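Local coordinates for protein argonaute 5 (Arabidopsis thaliana, PDB 4G0O), which probably acts in small-RNA-guided gene regulation, its MID domain using a nucleotide specificity loop to sort small RNAs by their 5' nucleotide, at residues L27-E30 / F31-L35; I36-C39 / V40-M44; P59-I62 / E63-L66. All coordinates share one frame; numbering follows the deposited sequence.

Contact 1: residues L27-E30 / F31-L35; sequences LPQE and FCKQL
Leu27 O takes the amide of Phe31 at 2.6 Å from its N, a short, fairly straight bond that opens the i to i+4 series of helix 27-42. Cys32 N reaches Pro28 O at 3.0 Å, and Lys33 N and Gln34 N carry the pattern on to the carbonyls of Gln29 and Glu30; the Lys33 bond is more bent, 139° at its hydrogen. Pro28 fits this first turn well: first-turn nitrogens have no helical carbonyl four residues back, so an N without a hydrogen forfeits no helical bond. The helix is the crossover of a beta-alpha-beta unit between strands 7-18 and 45-46, within the Rossmann-like fold of a MID domain. Pro28 and Cys32 face the sheet, on Ile82 and Ile80, whereas Leu27 and Phe31 meet Val113 of helix 110-115. Between those last two the touch is light: the CD1 branch of Leu27 lies 4.4 Å from Phe31 CB. Cys32 SG sits beside its own backbone N (chi1 -72°), which lays the sulfur 3.3 Å from Pro28 O, one turn back. On the outer side, the two exposed chains of Gln29 and Lys33 cross obliquely. Lys33 starts out extended and folds back at its third torsion (chi3 -85°), bringing NZ to 3.6 Å from Gln29 OE1. One water joins the pair weakly, donating to Gln29 OE1 and accepting from Lys33 NZ. Glu30 and Gln34 also meet one turn apart, but their end groups are modelled too close together for the details to be trusted.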
loop_
_atom_site.group_PDB
_atom_site.type_symbol
_atom_site.label_atom_id
_atom_site.label_comp_id
_atom_site.label_asym_id
_atom_site.label_seq_id
_atom_site.Cartn_x
_atom_site.Cartn_y
_atom_site.Cartn_z
ATOM N N LEU A 27 -11.184 3.910 -7.812
ATOM C CA LEU A 27 -10.514 2.650 -7.555
ATOM C C LEU A 27 -9.538 2.661 -6.364
ATOM O O LEU A 27 -9.559 1.720 -5.548
ATOM C CB LEU A 27 -9.831 2.150 -8.826
ATOM C CG LEU A 27 -9.152 0.785 -8.728
ATOM C CD1 LEU A 27 -10.161 -0.345 -8.453
ATOM C CD2 LEU A 27 -8.374 0.525 -9.995
ATOM N N PRO A 28 -8.670 3.699 -6.257
ATOM C CA PRO A 28 -7.783 3.740 -5.085
ATOM C C PRO A 28 -8.527 3.624 -3.752
ATOM O O PRO A 28 -8.132 2.811 -2.909
ATOM C CB PRO A 28 -7.107 5.113 -5.213
ATOM C CG PRO A 28 -7.009 5.321 -6.689
ATOM C CD PRO A 28 -8.288 4.723 -7.257
ATOM N N GLN A 29 -9.583 4.419 -3.576
ATOM C CA GLN A 29 -10.434 4.334 -2.388
ATOM C C GLN A 29 -11.066 2.966 -2.223
ATOM O O GLN A 29 -11.038 2.390 -1.142
ATOM C CB GLN A 29 -11.575 5.347 -2.464
ATOM C CG GLN A 29 -11.293 6.649 -1.774
ATOM C CD GLN A 29 -11.106 6.464 -0.291
ATOM O OE1 GLN A 29 -11.517 5.443 0.272
ATOM N NE2 GLN A 29 -10.474 7.444 0.357
ATOM N N GLU A 30 -11.675 2.474 -3.294
ATOM C CA GLU A 30 -12.379 1.201 -3.238
ATOM C C GLU A 30 -11.400 0.055 -2.952
ATOM O O GLU A 30 -11.646 -0.775 -2.067
ATOM C CB GLU A 30 -13.149 0.970 -4.541
ATOM C CG GLU A 30 -13.459 -0.492 -4.852
ATOM C CD GLU A 30 -14.647 -1.043 -4.071
ATOM O OE1 GLU A 30 -15.202 -0.334 -3.196
ATOM O OE2 GLU A 30 -15.027 -2.202 -4.334
ATOM N N PHE A 31 -10.284 0.036 -3.687
ATOM C CA PHE A 31 -9.250 -0.984 -3.507
ATOM C C PHE A 31 -8.647 -0.990 -2.104
ATOM O O PHE A 31 -8.446 -2.043 -1.516
ATOM C CB PHE A 31 -8.123 -0.823 -4.529
ATOM C CG PHE A 31 -6.921 -1.661 -4.226
ATOM C CD1 PHE A 31 -5.790 -1.099 -3.653
ATOM C CD2 PHE A 31 -6.933 -3.018 -4.484
ATOM C CE1 PHE A 31 -4.685 -1.867 -3.356
ATOM C CE2 PHE A 31 -5.833 -3.801 -4.188
ATOM C CZ PHE A 31 -4.703 -3.225 -3.627
ATOM N N CYS A 32 -8.349 0.184 -1.570
ATOM C CA CYS A 32 -7.807 0.253 -0.223
ATOM C C CYS A 32 -8.871 -0.127 0.798
ATOM O O CYS A 32 -8.554 -0.673 1.852
ATOM C CB CYS A 32 -7.241 1.640 0.082
ATOM S SG CYS A 32 -5.691 2.017 -0.769
ATOM N N LYS A 33 -10.134 0.154 0.489
ATOM C CA LYS A 33 -11.200 -0.155 1.436
ATOM C C LYS A 33 -11.320 -1.667 1.614
ATOM O O LYS A 33 -11.418 -2.162 2.737
ATOM C CB LYS A 33 -12.536 0.456 1.004
ATOM C CG LYS A 33 -13.702 0.074 1.922
ATOM C CD LYS A 33 -14.946 0.928 1.673
ATOM C CE LYS A 33 -14.909 2.253 2.440
ATOM N NZ LYS A 33 -14.013 3.281 1.824
ATOM N N GLN A 34 -11.289 -2.394 0.504
ATOM C CA GLN A 34 -11.354 -3.851 0.541
ATOM C C GLN A 34 -10.068 -4.491 1.077
ATOM O O GLN A 34 -10.128 -5.453 1.847
ATOM C CB GLN A 34 -11.713 -4.425 -0.840
ATOM C CG GLN A 34 -13.178 -4.258 -1.224
ATOM C CD GLN A 34 -13.486 -4.730 -2.647
ATOM O OE1 GLN A 34 -12.901 -5.700 -3.150
ATOM N NE2 GLN A 34 -14.413 -4.039 -3.298
ATOM N N LEU A 35 -8.913 -3.957 0.676
ATOM C CA LEU A 35 -7.618 -4.513 1.082
ATOM C C LEU A 35 -7.504 -4.493 2.601
ATOM O O LEU A 35 -7.167 -5.503 3.221
ATOM C CB LEU A 35 -6.471 -3.721 0.459
ATOM C CG LEU A 35 -5.229 -4.483 -0.020
ATOM C CD1 LEU A 35 -4.075 -3.540 -0.092
ATOM C CD2 LEU A 35 -4.877 -5.714 0.834
HETATM O O HOH W 1 -14.098 6.550 0.879
#

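Contact 2: residues I36-C39 / V40-M44; sequences IGMC and VSKGM
Val40 packs over the turn before it: its N bonds to Ile36 O at 2.8 Å, and its CG2 branch, set beside the backbone N, lies 4.4 Å from Ile36 CG2. Ser41 N bonds to Gly37 O in the same way. The Ser41 hydroxyl turns back on the helix: with chi1 at 59°, OG stands between the backbone N and the carbonyl carbon and donates to Met38 O at 2.9 Å. Lys42 N approaches that same oxygen from the same face of its carbonyl plane, at 3.3 Å, so two donors share Met38 O. The aliphatic part of Lys42 runs alongside Met38 in the same direction, CD 4.1 Å from Met38 SD, and carries NZ on to a hydrogen bond with Lys3 O. Gly43 ends the helix: its phi of 135° is strained for any residue with a CB, and its N bonds back to Val40 O and more weakly to Cys39 O. Met44 N closes the Schellman motif, bonding to Cys39 O at 3.1 Å from above the carbonyl plane. Its side chain folds over Cys39, SD 3.8 Å from Cys39 CB, and rests on Ala9 and Val11 of strand 7-18. The Ser41 hydroxyl thus adds a second donor to Met38 O, and Met44 N, brought back by the Gly43 turn, gives Cys39 O a sounder bond than its weak i+4 one, with buried Cys39 and Met44 on the apolar side.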
loop_
_atom_site.group_PDB
_atom_site.type_symbol
_atom_site.label_atom_id
_atom_site.label_comp_id
_atom_site.label_asym_id
_atom_site.label_seq_id
_atom_site.Cartn_x
_atom_site.Cartn_y
_atom_site.Cartn_z
ATOM N N ILE A 36 -7.824 -3.346 3.195
ATOM C CA ILE A 36 -7.818 -3.200 4.648
ATOM C C ILE A 36 -8.803 -4.149 5.341
ATOM O O ILE A 36 -8.479 -4.715 6.386
ATOM C CB ILE A 36 -8.059 -1.743 5.048
ATOM C CG1 ILE A 36 -6.747 -0.975 4.933
ATOM C CG2 ILE A 36 -8.594 -1.627 6.474
ATOM C CD1 ILE A 36 -6.934 0.514 4.868
ATOM N N GLY A 37 -9.977 -4.343 4.740
ATOM C CA GLY A 37 -10.948 -5.302 5.237
ATOM C C GLY A 37 -10.382 -6.711 5.221
ATOM O O GLY A 37 -10.637 -7.504 6.120
ATOM N N MET A 38 -9.600 -7.010 4.187
ATOM C CA MET A 38 -8.904 -8.289 4.071
ATOM C C MET A 38 -7.742 -8.402 5.081
ATOM O O MET A 38 -7.573 -9.439 5.721
ATOM C CB MET A 38 -8.420 -8.493 2.624
ATOM C CG MET A 38 -7.642 -9.774 2.374
ATOM S SD MET A 38 -8.520 -11.305 2.810
ATOM C CE MET A 38 -9.759 -11.412 1.500
ATOM N N CYS A 39 -6.948 -7.340 5.234
ATOM C CA CYS A 39 -5.932 -7.319 6.286
ATOM C C CYS A 39 -6.592 -7.575 7.639
ATOM O O CYS A 39 -6.111 -8.375 8.439
ATOM C CB CYS A 39 -5.199 -5.968 6.328
ATOM S SG CYS A 39 -4.003 -5.661 4.966
ATOM N N VAL A 40 -7.706 -6.892 7.891
ATOM C CA VAL A 40 -8.346 -6.964 9.199
ATOM C C VAL A 40 -8.989 -8.326 9.476
ATOM O O VAL A 40 -8.828 -8.881 10.560
ATOM C CB VAL A 40 -9.342 -5.809 9.418
ATOM C CG1 VAL A 40 -10.346 -6.157 10.516
ATOM C CG2 VAL A 40 -8.568 -4.532 9.774
ATOM N N SER A 41 -9.682 -8.882 8.488
ATOM C CA SER A 41 -10.266 -10.217 8.661
ATOM C C SER A 41 -9.201 -11.257 9.003
ATOM O O SER A 41 -9.499 -12.253 9.660
ATOM C CB SER A 41 -11.017 -10.661 7.404
ATOM O OG SER A 41 -10.141 -10.691 6.287
ATOM N N LYS A 42 -7.963 -11.028 8.566
ATOM C CA LYS A 42 -6.900 -12.011 8.787
ATOM C C LYS A 42 -6.137 -11.805 10.097
ATOM O O LYS A 42 -5.352 -12.667 10.493
ATOM C CB LYS A 42 -5.943 -12.084 7.596
ATOM C CG LYS A 42 -6.611 -12.554 6.302
ATOM C CD LYS A 42 -5.592 -12.909 5.223
ATOM C CE LYS A 42 -5.483 -14.428 5.035
ATOM N NZ LYS A 42 -4.692 -15.091 6.105
ATOM N N GLY A 43 -6.374 -10.680 10.773
ATOM C CA GLY A 43 -5.842 -10.491 12.113
ATOM C C GLY A 43 -5.200 -9.148 12.403
ATOM O O GLY A 43 -4.836 -8.871 13.550
ATOM N N MET A 44 -5.051 -8.308 11.383
ATOM C CA MET A 44 -4.454 -6.984 11.586
ATOM C C MET A 44 -5.475 -6.029 12.162
ATOM O O MET A 44 -6.678 -6.325 12.171
ATOM C CB MET A 44 -3.917 -6.404 10.279
ATOM C CG MET A 44 -2.759 -7.180 9.695
ATOM S SD MET A 44 -2.020 -6.291 8.320
ATOM C CE MET A 44 -1.004 -5.099 9.216
#

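Contact 3: residues P59-I62 / E63-L66; sequences PEHI and EEAL
His61 turns an edge of its imidazole to the carboxylate of Glu64. ND1 lies 3.5 Å from Glu64 OE2, which is near the ring plane, and Glu64 OE1 lies in that plane at 3.7 Å from ND1. The two flat groups stand steeply against each other, 76° apart, though the side chains run in the same direction. Glu64 comes round by taking its CG anti to the backbone N (chi1 -177°) and bending at the next bond. The approach is loose; any attraction is probably electrostatic, and would be stronger if the imidazole were protonated. Glu63 bends at its second torsion toward the start of the turn, where a water donates both to its OE2, at 3.0 Å, and to Pro59 O; its OE1 has a long, weak ion pair with Lys92. On the buried side Ile62 and Leu66 run alongside one another, CG2 of Ile62 touching CD2 of Leu66 at 3.6 Å, and both pack on Ile96 of helix 90-101. Ala65 CB, 3.2 Å from His61 O, faces Phe19 and Cys57. The backbone closes the turn through Ala65 N to His61 O, 2.9 Å, and Leu66 N to Ile62 O, 3.1 Å. This starts an amphipathic helix: His61 occupies the N-cap, the glutamates face outward near the positive end of the helix dipole, and the isoleucine-leucine stripe docks on the neighbouring helix of the Rossmann-like MID fold.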
loop_
_atom_site.group_PDB
_atom_site.type_symbol
_atom_site.label_atom_id
_atom_site.label_comp_id
_atom_site.label_asym_id
_atom_site.label_seq_id
_atom_site.Cartn_x
_atom_site.Cartn_y
_atom_site.Cartn_z
ATOM N N PRO A 59 3.069 10.081 -13.137
ATOM C CA PRO A 59 4.311 9.330 -12.925
ATOM C C PRO A 59 5.592 10.184 -12.957
ATOM O O PRO A 59 6.612 9.749 -12.413
ATOM C CB PRO A 59 4.322 8.342 -14.094
ATOM C CG PRO A 59 3.407 8.949 -15.113
ATOM C CD PRO A 59 2.329 9.582 -14.305
ATOM N N GLU A 60 5.564 11.357 -13.582
ATOM C CA GLU A 60 6.759 12.206 -13.584
ATOM C C GLU A 60 6.925 12.958 -12.263
ATOM O O GLU A 60 7.950 13.596 -12.028
ATOM C CB GLU A 60 6.800 13.174 -14.787
ATOM C CG GLU A 60 5.452 13.561 -15.399
ATOM C CD GLU A 60 4.828 12.462 -16.261
ATOM O OE1 GLU A 60 3.794 11.914 -15.840
ATOM O OE2 GLU A 60 5.362 12.156 -17.350
ATOM N N HIS A 61 5.915 12.876 -11.407
ATOM C CA HIS A 61 5.962 13.513 -10.096
ATOM C C HIS A 61 6.335 12.541 -8.963
ATOM O O HIS A 61 5.970 12.780 -7.808
ATOM C CB HIS A 61 4.603 14.139 -9.766
ATOM C CG HIS A 61 4.327 15.421 -10.483
ATOM N ND1 HIS A 61 4.179 16.625 -9.821
ATOM C CD2 HIS A 61 4.161 15.695 -11.799
ATOM C CE1 HIS A 61 3.944 17.581 -10.702
ATOM N NE2 HIS A 61 3.920 17.040 -11.908
ATOM N N ILE A 62 7.040 11.456 -9.280
ATOM C CA ILE A 62 7.339 10.413 -8.272
ATOM C C ILE A 62 8.223 10.952 -7.137
ATOM O O ILE A 62 7.878 10.853 -5.963
ATOM C CB ILE A 62 7.993 9.156 -8.918
ATOM C CG1 ILE A 62 6.935 8.305 -9.627
ATOM C CG2 ILE A 62 8.714 8.298 -7.881
ATOM C CD1 ILE A 62 7.506 7.333 -10.629
ATOM N N GLU A 63 9.357 11.539 -7.498
ATOM C CA GLU A 63 10.275 12.080 -6.502
ATOM C C GLU A 63 9.561 13.110 -5.617
ATOM O O GLU A 63 9.615 13.016 -4.395
ATOM C CB GLU A 63 11.522 12.675 -7.175
ATOM C CG GLU A 63 12.374 11.674 -7.986
ATOM C CD GLU A 63 11.890 11.466 -9.429
ATOM O OE1 GLU A 63 12.710 11.051 -10.276
ATOM O OE2 GLU A 63 10.697 11.698 -9.728
ATOM N N GLU A 64 8.861 14.055 -6.252
ATOM C CA GLU A 64 8.090 15.108 -5.570
ATOM C C GLU A 64 7.012 14.590 -4.613
ATOM O O GLU A 64 6.933 15.034 -3.468
ATOM C CB GLU A 64 7.423 16.044 -6.605
ATOM C CG GLU A 64 6.652 17.229 -6.001
ATOM C CD GLU A 64 5.154 17.277 -6.363
ATOM O OE1 GLU A 64 4.451 16.250 -6.186
ATOM O OE2 GLU A 64 4.680 18.361 -6.814
ATOM N N ALA A 65 6.163 13.682 -5.104
ATOM C CA ALA A 65 5.036 13.151 -4.326
ATOM C C ALA A 65 5.511 12.384 -3.106
ATOM O O ALA A 65 5.016 12.582 -2.005
ATOM C CB ALA A 65 4.174 12.240 -5.192
ATOM N N LEU A 66 6.484 11.509 -3.308
ATOM C CA LEU A 66 6.973 10.673 -2.222
ATOM C C LEU A 66 7.555 11.555 -1.118
ATOM O O LEU A 66 7.251 11.372 0.061
ATOM C CB LEU A 66 8.025 9.697 -2.760
ATOM C CG LEU A 66 7.660 8.232 -3.048
ATOM C CD1 LEU A 66 6.147 7.901 -2.919
ATOM C CD2 LEU A 66 8.211 7.802 -4.400
HETATM O O HOH W 2 9.598 10.363 -12.228
#

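Contacts 1 and 2 are consecutive parts of helix 27-42, its opening turns and its C-terminal end, with centres 13 Å apart; both lie against helix 118-131 and the parallel sheet. Contact 3 starts a different helix, 62-72, across the centre of the chain from contact 2, about 29 Å away between centres, and touches neither of the others. All three are partly buried, with apolar residues toward the core, though contact 2 also leaves Val40 exposed; contact 1 lies nearest the middle of the domain. Regular helix bonding dominates contact 1, whereas the N-cap histidine and adjacent glutamates at the helix start in contact 3 contrast with the C-terminal Schellman turn and sulfur packing of contact 2.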